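Local coordinates for protein acetyltransferase-like, GNAT family (Bacteroides thetaiotaomicron, PDB 3EY5) that probably acts as an N-acetyltransferase of the GNAT family, at residues A[66-78]-A[167-179]. Residues are numbered along the deposited sequence; the frame is centred on the assembly and turned at random.
Sequences TYWDFDEFYYVEH and GIRHKLHTIVYGV
Val176 presses its CG2 methyl onto one face of the Trp68 indole, 3.4 Å from the centroid of the five-membered ring and only 7° off its normal, a CH-pi contact. The same methyl reaches the edge of the Phe70 ring at CZ, 3.8 Å away. With Tyr75 CG anti to the backbone N (chi1 173°), the Tyr75 ring offers one face to Leu172 CD2, 3.5 Å from Tyr75 CG. Tyr75 OH and Tyr177 OH share a 2.6 Å hydrogen bond, each oxygen near the plane of the other ring. Trp68 NE1 donates in the indole plane to Glu77 OE1, at 2.8 Å, while Glu77 OE2 pairs with Arg35 and Tyr142. A leucine in place of Trp68 would probably leave Val176 CG2 without its flat seat and Glu77 OE1 without this donor. Phe73 is packed between Ile168 CG1 and Phe70 CB, with Lys171 CD at its edge. The solvent side is looser: exposed Ile175 sets CD1 3.5 Å from Phe70 CE2, and Glu72, modelled in two conformers, makes at best a long, doubtful salt bridge to Lys171. Helix 167-176 crosses strand 74-78 at -51°, packing on one side of the antiparallel hairpin of strands 60-69 and 74-81, part of the mixed sheet of the GNAT fold.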
ATOM      1  N   THR A  66      -2.167   0.247  -4.766  1.00 17.78           N
ATOM      2  CA  THR A  66      -3.205   1.226  -4.526  1.00 17.54           C
ATOM      3  C   THR A  66      -2.583   2.225  -3.575  1.00 17.02           C
ATOM      4  O   THR A  66      -1.779   1.850  -2.700  1.00 15.68           O
ATOM      5  CB  THR A  66      -4.460   0.563  -3.831  1.00 17.81           C
ATOM      6  OG1 THR A  66      -4.079  -0.014  -2.574  1.00 20.66           O
ATOM      7  CG2 THR A  66      -4.969  -0.516  -4.659  1.00 15.64           C
ATOM      8  N   TYR A  67      -2.896   3.492  -3.781  1.00 15.76           N
ATOM      9  CA  TYR A  67      -2.381   4.512  -2.922  1.00 15.91           C
ATOM     10  C   TYR A  67      -3.331   5.698  -2.847  1.00 17.01           C
ATOM     11  O   TYR A  67      -4.192   5.924  -3.717  1.00 16.51           O
ATOM     12  CB  TYR A  67      -0.958   4.933  -3.362  1.00 16.57           C
ATOM     13  CG  TYR A  67      -0.929   5.706  -4.650  1.00 16.06           C
ATOM     14  CD1 TYR A  67      -1.190   7.068  -4.661  1.00 17.85           C
ATOM     15  CD2 TYR A  67      -0.666   5.067  -5.875  1.00 19.16           C
ATOM     16  CE1 TYR A  67      -1.187   7.790  -5.833  1.00 20.05           C
ATOM     17  CE2 TYR A  67      -0.657   5.800  -7.088  1.00 19.24           C
ATOM     18  CZ  TYR A  67      -0.935   7.152  -7.043  1.00 19.52           C
ATOM     19  OH  TYR A  67      -0.932   7.899  -8.180  1.00 20.65           O
ATOM     20  N   TRP A  68      -3.153   6.464  -1.784  1.00 18.33           N
ATOM     21  CA  TRP A  68      -3.867   7.697  -1.596  1.00 18.49           C
ATOM     22  C   TRP A  68      -2.914   8.873  -1.752  1.00 19.01           C
ATOM     23  O   TRP A  68      -1.759   8.855  -1.293  1.00 17.47           O
ATOM     24  CB  TRP A  68      -4.460   7.760  -0.207  1.00 18.58           C
ATOM     25  CG  TRP A  68      -5.438   6.698   0.073  1.00 19.05           C
ATOM     26  CD1 TRP A  68      -5.160   5.368   0.296  1.00 16.86           C
ATOM     27  CD2 TRP A  68      -6.859   6.843   0.178  1.00 18.01           C
ATOM     28  NE1 TRP A  68      -6.308   4.683   0.521  1.00 19.00           N
ATOM     29  CE2 TRP A  68      -7.377   5.558   0.459  1.00 19.87           C
ATOM     30  CE3 TRP A  68      -7.750   7.933   0.037  1.00 21.42           C
ATOM     31  CZ2 TRP A  68      -8.742   5.325   0.647  1.00 19.60           C
ATOM     32  CZ3 TRP A  68      -9.126   7.703   0.210  1.00 20.90           C
ATOM     33  CH2 TRP A  68      -9.605   6.411   0.512  1.00 21.24           C
ATOM     34  N   ASP A  69      -3.467   9.912  -2.357  1.00 20.53           N
ATOM     35  CA  ASP A  69      -2.819  11.188  -2.557  1.00 22.83           C
ATOM     36  C   ASP A  69      -3.300  12.135  -1.433  1.00 23.59           C
ATOM     37  O   ASP A  69      -4.484  12.442  -1.358  1.00 23.45           O
ATOM     38  CB  ASP A  69      -3.235  11.664  -3.947  1.00 23.54           C
ATOM     39  CG  ASP A  69      -2.861  13.121  -4.234  1.00 29.39           C
ATOM     40  OD1 ASP A  69      -1.945  13.694  -3.564  1.00 33.09           O
ATOM     41  OD2 ASP A  69      -3.494  13.696  -5.167  1.00 33.36           O
ATOM     42  N   PHE A  70      -2.387  12.573  -0.560  1.00 25.20           N
ATOM     43  CA  PHE A  70      -2.691  13.508   0.542  1.00 27.28           C
ATOM     44  C   PHE A  70      -1.916  14.826   0.444  1.00 28.77           C
ATOM     45  O   PHE A  70      -1.561  15.426   1.464  1.00 29.67           O
ATOM     46  CB  PHE A  70      -2.393  12.895   1.921  1.00 27.59           C
ATOM     47  CG  PHE A  70      -3.328  11.797   2.329  1.00 29.13           C
ATOM     48  CD1 PHE A  70      -2.900  10.479   2.351  1.00 31.76           C
ATOM     49  CD2 PHE A  70      -4.639  12.073   2.711  1.00 32.63           C
ATOM     50  CE1 PHE A  70      -3.762   9.456   2.750  1.00 30.66           C
ATOM     51  CE2 PHE A  70      -5.504  11.049   3.094  1.00 32.92           C
ATOM     52  CZ  PHE A  70      -5.056   9.737   3.106  1.00 32.63           C
ATOM     53  N   ASP A  71      -1.653  15.279  -0.782  1.00 29.88           N
ATOM     54  CA  ASP A  71      -1.062  16.610  -1.061  1.00 30.33           C
ATOM     55  C   ASP A  71       0.351  16.765  -0.519  0.50 29.62           C
ATOM     56  O   ASP A  71       1.244  17.125  -1.258  0.50 30.25           O
ATOM     57  CB  ASP A  71      -1.943  17.779  -0.581  1.00 31.93           C
ATOM     58  CG  ASP A  71      -3.423  17.527  -0.789  1.00 36.26           C
ATOM     59  OD1 ASP A  71      -3.860  17.454  -1.963  1.00 39.78           O
ATOM     60  OD2 ASP A  71      -4.141  17.409   0.236  1.00 41.94           O
ATOM     61  N   GLU A  72       0.555  16.513   0.767  0.50 28.39           N
ATOM     62  CA  GLU A  72       1.903  16.523   1.322  0.50 27.38           C
ATOM     63  C   GLU A  72       2.673  15.233   1.028  0.50 26.15           C
ATOM     64  O   GLU A  72       3.891  15.272   0.876  0.50 26.13           O
ATOM     65  CB  GLU A  72       1.874  16.746   2.840  0.50 27.70           C
ATOM     66  CG  GLU A  72       1.209  18.041   3.264  0.50 30.26           C
ATOM     67  CD  GLU A  72      -0.199  17.839   3.792  0.50 32.94           C
ATOM     68  OE1 GLU A  72      -0.687  16.683   3.792  0.50 32.74           O
ATOM     69  OE2 GLU A  72      -0.810  18.843   4.225  0.50 35.11           O
ATOM     70  N   PHE A  73       1.957  14.105   0.967  1.00 24.42           N
ATOM     71  CA  PHE A  73       2.562  12.754   0.901  1.00 21.84           C
ATOM     72  C   PHE A  73       1.568  11.800   0.256  1.00 19.61           C
ATOM     73  O   PHE A  73       0.366  12.138   0.134  1.00 17.29           O
ATOM     74  CB  PHE A  73       2.934  12.213   2.294  1.00 20.74           C
ATOM     75  CG  PHE A  73       1.746  12.005   3.191  1.00 21.13           C
ATOM     76  CD1 PHE A  73       1.201  10.740   3.373  1.00 21.42           C
ATOM     77  CD2 PHE A  73       1.189  13.059   3.873  1.00 21.98           C
ATOM     78  CE1 PHE A  73       0.101  10.550   4.192  1.00 22.89           C
ATOM     79  CE2 PHE A  73       0.062  12.873   4.690  1.00 22.24           C
ATOM     80  CZ  PHE A  73      -0.473  11.623   4.854  1.00 22.34           C
ATOM     81  N   TYR A  74       2.088  10.609  -0.103  1.00 16.63           N
ATOM     82  CA  TYR A  74       1.328   9.485  -0.599  1.00 14.68           C
ATOM     83  C   TYR A  74       1.330   8.311   0.410  1.00 15.19           C
ATOM     84  O   TYR A  74       2.372   7.995   1.033  1.00 13.11           O
ATOM     85  CB  TYR A  74       1.941   8.980  -1.916  1.00 14.71           C
ATOM     86  CG  TYR A  74       1.934   9.973  -3.059  1.00 14.53           C
ATOM     87  CD1 TYR A  74       0.743  10.369  -3.670  1.00 14.51           C
ATOM     88  CD2 TYR A  74       3.124  10.505  -3.537  1.00 16.88           C
ATOM     89  CE1 TYR A  74       0.742  11.299  -4.743  1.00 15.21           C
ATOM     90  CE2 TYR A  74       3.149  11.421  -4.612  1.00 17.60           C
ATOM     91  CZ  TYR A  74       1.959  11.805  -5.205  1.00 16.92           C
ATOM     92  OH  TYR A  74       2.011  12.707  -6.238  1.00 17.07           O
ATOM     93  N   TYR A  75       0.165   7.667   0.539  1.00 13.77           N
ATOM     94  CA  TYR A  75       0.010   6.512   1.426  1.00 15.23           C
ATOM     95  C   TYR A  75      -0.251   5.278   0.592  1.00 15.26           C
ATOM     96  O   TYR A  75      -1.230   5.252  -0.184  1.00 14.80           O
ATOM     97  CB  TYR A  75      -1.167   6.699   2.386  1.00 14.06           C
ATOM     98  CG  TYR A  75      -1.439   5.456   3.187  1.00 16.74           C
ATOM     99  CD1 TYR A  75      -0.460   4.934   4.058  1.00 16.76           C
ATOM    100  CD2 TYR A  75      -2.657   4.775   3.070  1.00 19.83           C
ATOM    101  CE1 TYR A  75      -0.695   3.783   4.783  1.00 19.14           C
ATOM    102  CE2 TYR A  75      -2.905   3.615   3.814  1.00 19.35           C
ATOM    103  CZ  TYR A  75      -1.903   3.129   4.652  1.00 21.09           C
ATOM    104  OH  TYR A  75      -2.118   2.003   5.424  1.00 25.82           O
ATOM    105  N   VAL A  76       0.626   4.283   0.709  1.00 16.24           N
ATOM    106  CA  VAL A  76       0.453   3.058  -0.055  1.00 17.17           C
ATOM    107  C   VAL A  76      -0.454   2.097   0.745  1.00 18.44           C
ATOM    108  O   VAL A  76      -0.099   1.636   1.859  1.00 19.19           O
ATOM    109  CB  VAL A  76       1.800   2.392  -0.470  1.00 17.25           C
ATOM    110  CG1 VAL A  76       1.527   1.013  -1.040  1.00 18.68           C
ATOM    111  CG2 VAL A  76       2.555   3.276  -1.519  1.00 14.45           C
ATOM    112  N   GLU A  77      -1.642   1.827   0.211  1.00 18.04           N
ATOM    113  CA  GLU A  77      -2.589   0.986   0.950  1.00 18.54           C
ATOM    114  C   GLU A  77      -2.292  -0.503   0.697  1.00 18.36           C
ATOM    115  O   GLU A  77      -1.962  -1.244   1.635  1.00 19.46           O
ATOM    116  CB  GLU A  77      -4.045   1.369   0.629  1.00 18.85           C
ATOM    117  CG  GLU A  77      -5.008   1.084   1.768  1.00 21.02           C
ATOM    118  CD  GLU A  77      -6.472   1.211   1.365  1.00 23.94           C
ATOM    119  OE1 GLU A  77      -6.765   1.933   0.410  1.00 27.04           O
ATOM    120  OE2 GLU A  77      -7.341   0.578   1.994  1.00 28.06           O
ATOM    121  N   HIS A  78      -2.364  -0.950  -0.551  1.00 16.28           N
ATOM    122  CA  HIS A  78      -1.906  -2.299  -0.840  1.00 14.68           C
ATOM    123  C   HIS A  78      -0.966  -2.336  -1.994  1.00 14.74           C
ATOM    124  O   HIS A  78      -1.022  -1.521  -2.904  1.00 12.33           O
ATOM    125  CB  HIS A  78      -3.063  -3.223  -1.152  1.00 15.14           C
ATOM    126  CG  HIS A  78      -3.995  -3.410  -0.011  1.00 12.10           C
ATOM    127  ND1 HIS A  78      -5.210  -2.775   0.063  1.00 12.33           N
ATOM    128  CD2 HIS A  78      -3.875  -4.132   1.117  1.00 12.62           C
ATOM    129  CE1 HIS A  78      -5.815  -3.111   1.185  1.00 12.08           C
ATOM    130  NE2 HIS A  78      -5.026  -3.939   1.843  1.00 13.28           N
ATOM    131  N   GLY A 167       0.214  13.946  12.732  1.00 21.82           N
ATOM    132  CA  GLY A 167      -0.610  14.475  11.679  1.00 20.77           C
ATOM    133  C   GLY A 167      -0.853  13.426  10.612  1.00 20.94           C
ATOM    134  O   GLY A 167      -1.930  13.381  10.029  1.00 20.47           O
ATOM    135  N   ILE A 168       0.133  12.584  10.341  1.00 20.45           N
ATOM    136  CA  ILE A 168      -0.069  11.538   9.332  1.00 20.84           C
ATOM    137  C   ILE A 168      -1.023  10.452   9.856  1.00 21.28           C
ATOM    138  O   ILE A 168      -1.961  10.048   9.147  1.00 21.03           O
ATOM    139  CB  ILE A 168       1.237  10.940   8.875  1.00 20.76           C
ATOM    140  CG1 ILE A 168       1.975  11.975   8.005  1.00 22.31           C
ATOM    141  CG2 ILE A 168       0.998   9.631   8.137  1.00 21.23           C
ATOM    142  CD1 ILE A 168       3.458  11.689   7.904  1.00 21.40           C
ATOM    143  N   ARG A 169      -0.802  10.010  11.091  1.00 21.11           N
ATOM    144  CA  ARG A 169      -1.677   9.014  11.716  1.00 22.17           C
ATOM    145  C   ARG A 169      -3.103   9.467  11.650  1.00 21.62           C
ATOM    146  O   ARG A 169      -3.992   8.698  11.293  1.00 21.50           O
ATOM    147  CB  ARG A 169      -1.305   8.830  13.184  1.00 22.88           C
ATOM    148  CG  ARG A 169      -2.092   7.726  13.857  1.00 27.31           C
ATOM    149  CD  ARG A 169      -1.710   7.654  15.314  1.00 32.48           C
ATOM    150  NE  ARG A 169      -2.798   8.047  16.199  1.00 38.68           N
ATOM    151  CZ  ARG A 169      -3.118   9.303  16.514  1.00 42.97           C
ATOM    152  NH1 ARG A 169      -4.129   9.518  17.340  1.00 43.09           N
ATOM    153  NH2 ARG A 169      -2.456  10.348  16.002  1.00 43.52           N
ATOM    154  N   HIS A 170      -3.321  10.729  12.001  1.00 21.47           N
ATOM    155  CA  HIS A 170      -4.649  11.278  12.006  1.00 22.64           C
ATOM    156  C   HIS A 170      -5.270  11.225  10.587  1.00 21.97           C
ATOM    157  O   HIS A 170      -6.376  10.732  10.415  1.00 23.04           O
ATOM    158  CB  HIS A 170      -4.682  12.702  12.632  1.00 22.51           C
ATOM    159  CG  HIS A 170      -6.059  13.295  12.666  1.00 25.07           C
ATOM    160  ND1 HIS A 170      -7.018  12.899  13.578  1.00 27.86           N
ATOM    161  CD2 HIS A 170      -6.662  14.206  11.865  1.00 26.38           C
ATOM    162  CE1 HIS A 170      -8.141  13.559  13.355  1.00 26.44           C
ATOM    163  NE2 HIS A 170      -7.955  14.358  12.319  1.00 26.99           N
ATOM    164  N   LYS A 171      -4.552  11.710   9.586  1.00 21.23           N
ATOM    165  CA  LYS A 171      -4.978  11.591   8.185  1.00 21.62           C
ATOM    166  C   LYS A 171      -5.336  10.164   7.739  1.00 20.48           C
ATOM    167  O   LYS A 171      -6.347   9.961   7.068  1.00 19.91           O
ATOM    168  CB  LYS A 171      -3.894  12.155   7.238  1.00 22.63           C
ATOM    169  CG  LYS A 171      -3.599  13.634   7.452  1.00 26.19           C
ATOM    170  CD  LYS A 171      -2.641  14.198   6.387  1.00 32.47           C
ATOM    171  CE  LYS A 171      -2.091  15.599   6.753  1.00 34.94           C
ATOM    172  NZ  LYS A 171      -0.800  15.577   7.564  1.00 37.95           N
ATOM    173  N   LEU A 172      -4.496   9.192   8.108  1.00 18.91           N
ATOM    174  CA  LEU A 172      -4.726   7.785   7.790  1.00 19.84           C
ATOM    175  C   LEU A 172      -5.995   7.223   8.441  1.00 20.11           C
ATOM    176  O   LEU A 172      -6.831   6.577   7.763  1.00 20.26           O
ATOM    177  CB  LEU A 172      -3.519   6.912   8.228  1.00 19.03           C
ATOM    178  CG  LEU A 172      -2.151   7.246   7.604  1.00 22.72           C
ATOM    179  CD1 LEU A 172      -1.098   6.217   8.028  1.00 21.56           C
ATOM    180  CD2 LEU A 172      -2.221   7.315   6.105  1.00 19.54           C
ATOM    181  N   HIS A 173      -6.121   7.429   9.757  1.00 19.47           N
ATOM    182  CA  HIS A 173      -7.243   6.865  10.494  1.00 20.30           C
ATOM    183  C   HIS A 173      -8.589   7.409  10.019  1.00 20.71           C
ATOM    184  O   HIS A 173      -9.574   6.691   9.946  1.00 20.43           O
ATOM    185  CB  HIS A 173      -7.071   7.126  11.976  1.00 19.79           C
ATOM    186  CG  HIS A 173      -6.053   6.239  12.605  1.00 20.87           C
ATOM    187  ND1 HIS A 173      -6.033   5.967  13.953  1.00 22.02           N
ATOM    188  CD2 HIS A 173      -5.041   5.518  12.056  1.00 23.51           C
ATOM    189  CE1 HIS A 173      -5.035   5.137  14.221  1.00 24.84           C
ATOM    190  NE2 HIS A 173      -4.421   4.843  13.084  1.00 28.17           N
ATOM    191  N   THR A 174      -8.633   8.681   9.697  1.00 20.80           N
ATOM    192  CA  THR A 174      -9.931   9.256   9.395  1.00 21.32           C
ATOM    193  C   THR A 174     -10.291   9.006   7.934  1.00 22.23           C
ATOM    194  O   THR A 174     -11.402   8.545   7.658  1.00 22.46           O
ATOM    195  CB  THR A 174     -10.004  10.728   9.768  1.00 21.22           C
ATOM    196  OG1 THR A 174      -8.876  11.400   9.218  1.00 23.71           O
ATOM    197  CG2 THR A 174      -9.931  10.903  11.283  1.00 22.27           C
ATOM    198  N   ILE A 175      -9.344   9.236   7.018  1.00 21.94           N
ATOM    199  CA  ILE A 175      -9.627   9.182   5.583  1.00 22.15           C
ATOM    200  C   ILE A 175      -9.571   7.792   4.994  1.00 22.68           C
ATOM    201  O   ILE A 175     -10.414   7.424   4.177  1.00 21.74           O
ATOM    202  CB  ILE A 175      -8.712  10.112   4.784  1.00 22.67           C
ATOM    203  CG1 ILE A 175      -8.951  11.546   5.266  1.00 23.47           C
ATOM    204  CG2 ILE A 175      -9.055  10.012   3.273  1.00 23.85           C
ATOM    205  CD1 ILE A 175      -7.724  12.390   5.372  1.00 28.87           C
ATOM    206  N   VAL A 176      -8.583   7.005   5.397  1.00 22.67           N
ATOM    207  CA  VAL A 176      -8.460   5.702   4.782  1.00 23.73           C
ATOM    208  C   VAL A 176      -9.337   4.662   5.493  1.00 23.46           C
ATOM    209  O   VAL A 176      -9.956   3.798   4.865  1.00 23.37           O
ATOM    210  CB  VAL A 176      -6.983   5.278   4.687  1.00 23.17           C
ATOM    211  CG1 VAL A 176      -6.868   3.835   4.251  1.00 23.68           C
ATOM    212  CG2 VAL A 176      -6.248   6.217   3.714  1.00 23.78           C
ATOM    213  N   TYR A 177      -9.366   4.759   6.807  1.00 24.04           N
ATOM    214  CA  TYR A 177      -9.962   3.724   7.648  1.00 24.90           C
ATOM    215  C   TYR A 177     -11.321   4.109   8.215  1.00 25.66           C
ATOM    216  O   TYR A 177     -12.010   3.258   8.791  1.00 25.45           O
ATOM    217  CB  TYR A 177      -8.964   3.285   8.726  1.00 24.23           C
ATOM    218  CG  TYR A 177      -7.755   2.646   8.066  1.00 23.26           C
ATOM    219  CD1 TYR A 177      -6.579   3.345   7.920  1.00 25.66           C
ATOM    220  CD2 TYR A 177      -7.808   1.345   7.577  1.00 21.56           C
ATOM    221  CE1 TYR A 177      -5.469   2.780   7.314  1.00 23.12           C
ATOM    222  CE2 TYR A 177      -6.717   0.768   6.935  1.00 20.93           C
ATOM    223  CZ  TYR A 177      -5.544   1.504   6.812  1.00 25.02           C
ATOM    224  OH  TYR A 177      -4.422   0.973   6.198  1.00 24.97           O
ATOM    225  N   GLY A 178     -11.717   5.365   7.991  1.00 26.12           N
ATOM    226  CA  GLY A 178     -13.043   5.854   8.362  1.00 27.53           C
ATOM    227  C   GLY A 178     -13.306   5.869   9.851  1.00 28.34           C
ATOM    228  O   GLY A 178     -14.458   5.742  10.279  1.00 28.32           O
ATOM    229  N   VAL A 179     -12.247   6.042  10.646  1.00 28.91           N
ATOM    230  CA  VAL A 179     -12.394   6.293  12.093  1.00 30.07           C
ATOM    231  C   VAL A 179     -13.081   7.647  12.380  1.00 31.33           C
ATOM    232  O   VAL A 179     -12.821   8.635  11.685  1.00 31.17           O
ATOM    233  CB  VAL A 179     -11.025   6.185  12.843  1.00 29.98           C
ATOM    234  CG1 VAL A 179     -11.113   6.738  14.280  1.00 29.59           C
ATOM    235  CG2 VAL A 179     -10.551   4.744  12.843  1.00 28.97           C
TER